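Local coordinates for putative heme binding protein (Tannerella forsythia, PDB 6EU8), which probably binds heme, as a member of the HmuY-like family of bacterial heme-binding proteins, captured here in its heme-free form, at residues V7-T20 / E183-K196. Numbering follows the deposited sequence.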
loop_
_atom_site.group_PDB
_atom_site.type_symbol
_atom_site.label_atom_id
_atom_site.label_comp_id
_atom_site.label_asym_id
_atom_site.label_seq_id
_atom_site.Cartn_x
_atom_site.Cartn_y
_atom_site.Cartn_z
ATOM N N VAL A 7 17.301 -21.650 -11.198
ATOM C CA VAL A 7 16.519 -20.903 -10.185
ATOM C C VAL A 7 17.223 -19.563 -9.988
ATOM O O VAL A 7 18.431 -19.526 -9.703
ATOM C CB VAL A 7 16.432 -21.637 -8.824
ATOM C CG1 VAL A 7 15.499 -20.897 -7.866
ATOM C CG2 VAL A 7 15.960 -23.073 -9.012
ATOM N N LYS A 8 16.480 -18.463 -10.144
ATOM C CA LYS A 8 17.063 -17.134 -9.966
ATOM C C LYS A 8 17.347 -16.864 -8.480
ATOM O O LYS A 8 16.709 -17.434 -7.597
ATOM C CB LYS A 8 16.174 -16.061 -10.590
ATOM C CG LYS A 8 16.067 -16.224 -12.101
ATOM C CD LYS A 8 15.262 -15.120 -12.751
ATOM C CE LYS A 8 15.107 -15.394 -14.240
ATOM N NZ LYS A 8 14.618 -14.181 -14.947
ATOM N N GLU A 9 18.342 -16.028 -8.229
ATOM C CA GLU A 9 18.720 -15.678 -6.868
ATOM C C GLU A 9 17.587 -14.879 -6.212
ATOM O O GLU A 9 16.938 -14.059 -6.872
ATOM C CB GLU A 9 20.024 -14.860 -6.862
ATOM C CG GLU A 9 21.266 -15.659 -7.243
ATOM C CD GLU A 9 21.633 -16.687 -6.183
ATOM O OE1 GLU A 9 22.090 -16.269 -5.095
ATOM O OE2 GLU A 9 21.453 -17.904 -6.427
ATOM N N THR A 10 17.348 -15.154 -4.928
ATOM C CA THR A 10 16.418 -14.354 -4.102
ATOM C C THR A 10 16.989 -12.962 -3.875
ATOM O O THR A 10 18.195 -12.806 -3.680
ATOM C CB THR A 10 16.169 -15.046 -2.741
ATOM O OG1 THR A 10 15.736 -16.380 -2.969
ATOM C CG2 THR A 10 15.094 -14.338 -1.928
ATOM N N ILE A 11 16.117 -11.951 -3.920
ATOM C CA ILE A 11 16.483 -10.563 -3.716
ATOM C C ILE A 11 16.025 -10.253 -2.279
ATOM O O ILE A 11 14.845 -10.393 -1.964
ATOM C CB ILE A 11 15.779 -9.651 -4.756
ATOM C CG1 ILE A 11 16.072 -10.112 -6.203
ATOM C CG2 ILE A 11 16.169 -8.192 -4.582
ATOM C CD1 ILE A 11 17.525 -10.007 -6.633
ATOM N N LYS A 12 16.975 -9.908 -1.412
ATOM C CA LYS A 12 16.715 -9.641 0.009
ATOM C C LYS A 12 17.115 -8.204 0.288
ATOM O O LYS A 12 18.295 -7.855 0.202
ATOM C CB LYS A 12 17.506 -10.608 0.893
ATOM C CG LYS A 12 17.234 -12.070 0.614
ATOM C CD LYS A 12 17.890 -12.972 1.653
ATOM C CE LYS A 12 17.676 -14.442 1.331
ATOM N NZ LYS A 12 18.342 -15.326 2.326
ATOM N N LYS A 13 16.136 -7.342 0.592
ATOM C CA LYS A 13 16.376 -5.903 0.720
ATOM C C LYS A 13 15.408 -5.297 1.739
ATOM O O LYS A 13 14.445 -5.956 2.168
ATOM C CB LYS A 13 16.190 -5.165 -0.617
ATOM C CG LYS A 13 17.074 -5.596 -1.779
ATOM C CD LYS A 13 18.511 -5.118 -1.585
ATOM C CE LYS A 13 19.430 -5.584 -2.711
ATOM N NZ LYS A 13 19.107 -4.920 -4.005
ATOM N N SER A 14 15.707 -4.050 2.098
ATOM C CA SER A 14 14.843 -3.198 2.931
ATOM C C SER A 14 14.499 -1.960 2.124
ATOM O O SER A 14 15.286 -1.540 1.289
ATOM C CB SER A 14 15.556 -2.799 4.222
ATOM O OG SER A 14 15.880 -3.927 5.023
ATOM N N LYS A 15 13.326 -1.367 2.375
ATOM C CA LYS A 15 12.922 -0.118 1.731
ATOM C C LYS A 15 12.237 0.818 2.703
ATOM O O LYS A 15 11.573 0.356 3.626
ATOM C CB LYS A 15 11.902 -0.383 0.625
ATOM C CG LYS A 15 12.474 -0.808 -0.701
ATOM C CD LYS A 15 13.202 0.349 -1.343
ATOM C CE LYS A 15 13.108 0.292 -2.843
ATOM N NZ LYS A 15 14.104 1.260 -3.366
ATOM N N THR A 16 12.373 2.112 2.446
ATOM C CA THR A 16 11.642 3.149 3.180
ATOM C C THR A 16 10.924 4.032 2.162
ATOM O O THR A 16 11.561 4.604 1.273
ATOM C CB THR A 16 12.578 3.978 4.074
ATOM O OG1 THR A 16 13.154 3.105 5.062
ATOM C CG2 THR A 16 11.807 5.101 4.762
ATOM N N ILE A 17 9.592 4.105 2.276
ATOM C CA ILE A 17 8.733 4.837 1.331
ATOM C C ILE A 17 8.061 6.046 2.009
ATOM O O ILE A 17 7.388 5.912 3.034
ATOM C CB ILE A 17 7.623 3.918 0.727
ATOM C CG1 ILE A 17 8.212 2.658 0.076
ATOM C CG2 ILE A 17 6.708 4.698 -0.222
ATOM C CD1 ILE A 17 9.115 2.913 -1.116
ATOM N N ASP A 18 8.213 7.222 1.404
ATOM C CA ASP A 18 7.508 8.421 1.861
ATOM C C ASP A 18 6.097 8.445 1.288
ATOM O O ASP A 18 5.881 8.925 0.170
ATOM C CB ASP A 18 8.283 9.680 1.474
ATOM C CG ASP A 18 7.605 10.960 1.916
ATOM O OD1 ASP A 18 6.475 10.939 2.449
ATOM O OD2 ASP A 18 8.217 12.033 1.682
ATOM N N ALA A 19 5.149 7.916 2.067
ATOM C CA ALA A 19 3.714 7.898 1.699
ATOM C C ALA A 19 2.919 8.898 2.544
ATOM O O ALA A 19 1.743 8.703 2.805
ATOM C CB ALA A 19 3.168 6.474 1.848
ATOM N N THR A 20 3.550 10.020 2.920
ATOM C CA THR A 20 2.889 11.007 3.776
ATOM C C THR A 20 1.749 11.789 3.110
ATOM O O THR A 20 0.844 12.251 3.795
ATOM C CB THR A 20 3.917 12.042 4.337
ATOM O OG1 THR A 20 4.593 12.705 3.265
ATOM C CG2 THR A 20 4.887 11.354 5.272
ATOM N N GLU A 183 6.909 11.153 12.470
ATOM C CA GLU A 183 5.946 11.623 11.432
ATOM C C GLU A 183 5.308 10.388 10.759
ATOM O O GLU A 183 6.032 9.531 10.240
ATOM C CB GLU A 183 6.603 12.516 10.379
ATOM C CG GLU A 183 5.602 13.041 9.346
ATOM C CD GLU A 183 6.196 13.841 8.206
ATOM O OE1 GLU A 183 7.404 13.747 7.930
ATOM O OE2 GLU A 183 5.401 14.500 7.511
ATOM N N LYS A 184 3.979 10.284 10.830
ATOM C CA LYS A 184 3.257 9.133 10.224
ATOM C C LYS A 184 3.319 9.146 8.702
ATOM O O LYS A 184 3.215 10.187 8.065
ATOM C CB LYS A 184 1.780 9.099 10.659
ATOM C CG LYS A 184 1.544 8.901 12.132
ATOM C CD LYS A 184 0.069 8.692 12.439
ATOM C CE LYS A 184 -0.149 8.582 13.936
ATOM N NZ LYS A 184 -1.520 8.219 14.340
ATOM N N GLY A 185 3.445 7.952 8.098
ATOM C CA GLY A 185 3.415 7.795 6.628
ATOM C C GLY A 185 4.740 7.460 5.960
ATOM O O GLY A 185 4.800 7.320 4.732
ATOM N N HIS A 186 5.803 7.325 6.762
ATOM C CA HIS A 186 7.098 6.847 6.290
ATOM C C HIS A 186 7.098 5.360 6.578
ATOM O O HIS A 186 7.264 4.919 7.734
ATOM C CB HIS A 186 8.256 7.587 6.960
ATOM C CG HIS A 186 8.289 9.053 6.668
ATOM N ND1 HIS A 186 8.913 9.583 5.553
ATOM C CD2 HIS A 186 7.808 10.111 7.366
ATOM C CE1 HIS A 186 8.785 10.899 5.569
ATOM N NE2 HIS A 186 8.097 11.240 6.640
ATOM N N VAL A 187 6.843 4.566 5.524
ATOM C CA VAL A 187 6.595 3.140 5.651
ATOM C C VAL A 187 7.851 2.359 5.309
ATOM O O VAL A 187 8.339 2.469 4.175
ATOM C CB VAL A 187 5.421 2.726 4.730
ATOM C CG1 VAL A 187 5.175 1.226 4.784
ATOM C CG2 VAL A 187 4.158 3.501 5.096
ATOM N N SER A 188 8.372 1.591 6.273
ATOM C CA SER A 188 9.591 0.739 6.072
ATOM C C SER A 188 9.261 -0.743 6.168
ATOM O O SER A 188 8.433 -1.138 6.991
ATOM C CB SER A 188 10.695 1.104 7.081
ATOM O OG SER A 188 11.138 2.430 6.926
ATOM N N PHE A 189 9.892 -1.574 5.305
ATOM C CA PHE A 189 9.722 -3.013 5.360
ATOM C C PHE A 189 10.971 -3.721 4.864
ATOM O O PHE A 189 11.721 -3.162 4.058
ATOM C CB PHE A 189 8.499 -3.463 4.510
ATOM C CG PHE A 189 8.465 -2.878 3.118
ATOM C CD1 PHE A 189 7.935 -1.628 2.879
ATOM C CD2 PHE A 189 8.989 -3.592 2.031
ATOM C CE1 PHE A 189 7.934 -1.075 1.588
ATOM C CE2 PHE A 189 8.975 -3.058 0.745
ATOM C CZ PHE A 189 8.443 -1.806 0.518
ATOM N N ASN A 190 11.161 -4.932 5.369
ATOM C CA ASN A 190 12.160 -5.868 4.853
ATOM C C ASN A 190 11.423 -6.854 3.963
ATOM O O ASN A 190 10.257 -7.165 4.207
ATOM C CB ASN A 190 12.834 -6.602 6.026
ATOM C CG ASN A 190 13.589 -5.663 6.956
ATOM O OD1 ASN A 190 14.003 -4.576 6.571
ATOM N ND2 ASN A 190 13.774 -6.108 8.203
ATOM N N TYR A 191 12.069 -7.354 2.899
ATOM C CA TYR A 191 11.452 -8.384 2.077
ATOM C C TYR A 191 12.438 -9.407 1.473
ATOM O O TYR A 191 13.622 -9.120 1.377
ATOM C CB TYR A 191 10.585 -7.761 0.949
ATOM C CG TYR A 191 11.338 -6.989 -0.081
ATOM C CD1 TYR A 191 11.631 -5.644 0.083
ATOM C CD2 TYR A 191 11.774 -7.614 -1.262
ATOM C CE1 TYR A 191 12.308 -4.924 -0.901
ATOM C CE2 TYR A 191 12.452 -6.915 -2.216
ATOM C CZ TYR A 191 12.707 -5.586 -2.054
ATOM O OH TYR A 191 13.379 -4.898 -3.027
ATOM N N GLU A 192 11.902 -10.543 1.073
ATOM C CA GLU A 192 12.638 -11.570 0.296
ATOM C C GLU A 192 11.771 -11.913 -0.939
ATOM O O GLU A 192 10.719 -12.534 -0.808
ATOM C CB GLU A 192 12.952 -12.806 1.167
ATOM C CG GLU A 192 13.763 -12.465 2.414
ATOM C CD GLU A 192 14.358 -13.674 3.144
ATOM O OE1 GLU A 192 13.957 -14.817 2.872
ATOM O OE2 GLU A 192 15.235 -13.449 4.021
ATOM N N PHE A 193 12.226 -11.486 -2.117
ATOM C CA PHE A 193 11.485 -11.626 -3.399
ATOM C C PHE A 193 12.093 -12.763 -4.229
ATOM O O PHE A 193 13.294 -12.741 -4.434
ATOM C CB PHE A 193 11.592 -10.312 -4.182
ATOM C CG PHE A 193 10.942 -10.330 -5.544
ATOM C CD1 PHE A 193 9.600 -10.008 -5.714
ATOM C CD2 PHE A 193 11.693 -10.627 -6.671
ATOM C CE1 PHE A 193 9.003 -10.012 -6.966
ATOM C CE2 PHE A 193 11.108 -10.625 -7.923
ATOM C CZ PHE A 193 9.761 -10.330 -8.079
ATOM N N GLN A 194 11.249 -13.691 -4.682
ATOM C CA GLN A 194 11.662 -14.782 -5.598
ATOM C C GLN A 194 11.276 -14.441 -7.067
ATOM O O GLN A 194 10.098 -14.590 -7.401
ATOM C CB GLN A 194 11.004 -16.089 -5.162
ATOM C CG GLN A 194 11.358 -17.291 -6.054
ATOM C CD GLN A 194 12.860 -17.509 -6.184
ATOM O OE1 GLN A 194 13.521 -17.876 -5.217
ATOM N NE2 GLN A 194 13.409 -17.242 -7.374
ATOM N N PRO A 195 12.264 -14.033 -7.927
ATOM C CA PRO A 195 11.946 -13.783 -9.345
ATOM C C PRO A 195 11.632 -15.057 -10.134
ATOM O O PRO A 195 12.056 -16.157 -9.751
ATOM C CB PRO A 195 13.203 -13.104 -9.904
ATOM C CG PRO A 195 14.100 -12.845 -8.740
ATOM C CD PRO A 195 13.696 -13.781 -7.659
ATOM N N LYS A 196 10.868 -14.890 -11.210
ATOM C CA LYS A 196 10.630 -15.956 -12.189
ATOM C C LYS A 196 11.371 -15.610 -13.475
ATOM O O LYS A 196 11.920 -14.520 -13.652
ATOM C CB LYS A 196 9.128 -16.116 -12.481
ATOM C CG LYS A 196 8.369 -16.963 -11.472
ATOM C CD LYS A 196 8.891 -18.394 -11.459
ATOM C CE LYS A 196 7.842 -19.386 -11.000
ATOM N NZ LYS A 196 7.407 -19.090 -9.610
ATOM O OXT LYS A 196 11.445 -16.440 -14.381
HETATM O O HOH W 1 13.722 -18.205 -10.966
#
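Strands 11-18 and 184-194 pair antiparallel, their axes 4.6 Å apart at closest and 167° between directions. I11, K13 and I17 form hydrogen-bonded pairs with F193, Y191 and V187, as K15 does with F189. Beyond them A19 N reaches G185 O (2.8 Å), where G185 has a positive phi (108°) suited to glycine.

On the face of I11, K13, K15 and I17, the F189 ring takes K15 CB over one face, 4.1 Å from its centroid, while I17 CG1 touches CE1. With CG between its backbone N and carbonyl carbon (chi1 66°), the Y191 ring swings toward strand 11-18, one face over K13 CA; its OH bonds L30 O, and K15 NZ bonds G33 O.

The face of S14, T16, N190 and S188 is polar. S14 OG donates to N190 OD1 in a very short contact (2.5 Å), and T16 OG1 shares a hydrogen bond with S188 OG (2.8 Å). At the ladder's end T20 CG2 sits over the H186 ring, whose NE2 donates in its ring plane to E183 OE1 (2.9 Å). D18 OD1 accepts hydrogen bonds from T20 N, closing an Asx turn, and from T20 OG1.

Strand 169-178 pairs with the other edge of 184-194; this long-range antiparallel ladder adds the N-terminal strand beside the C-terminal one in the larger β-sheet of the HmuY-like fold.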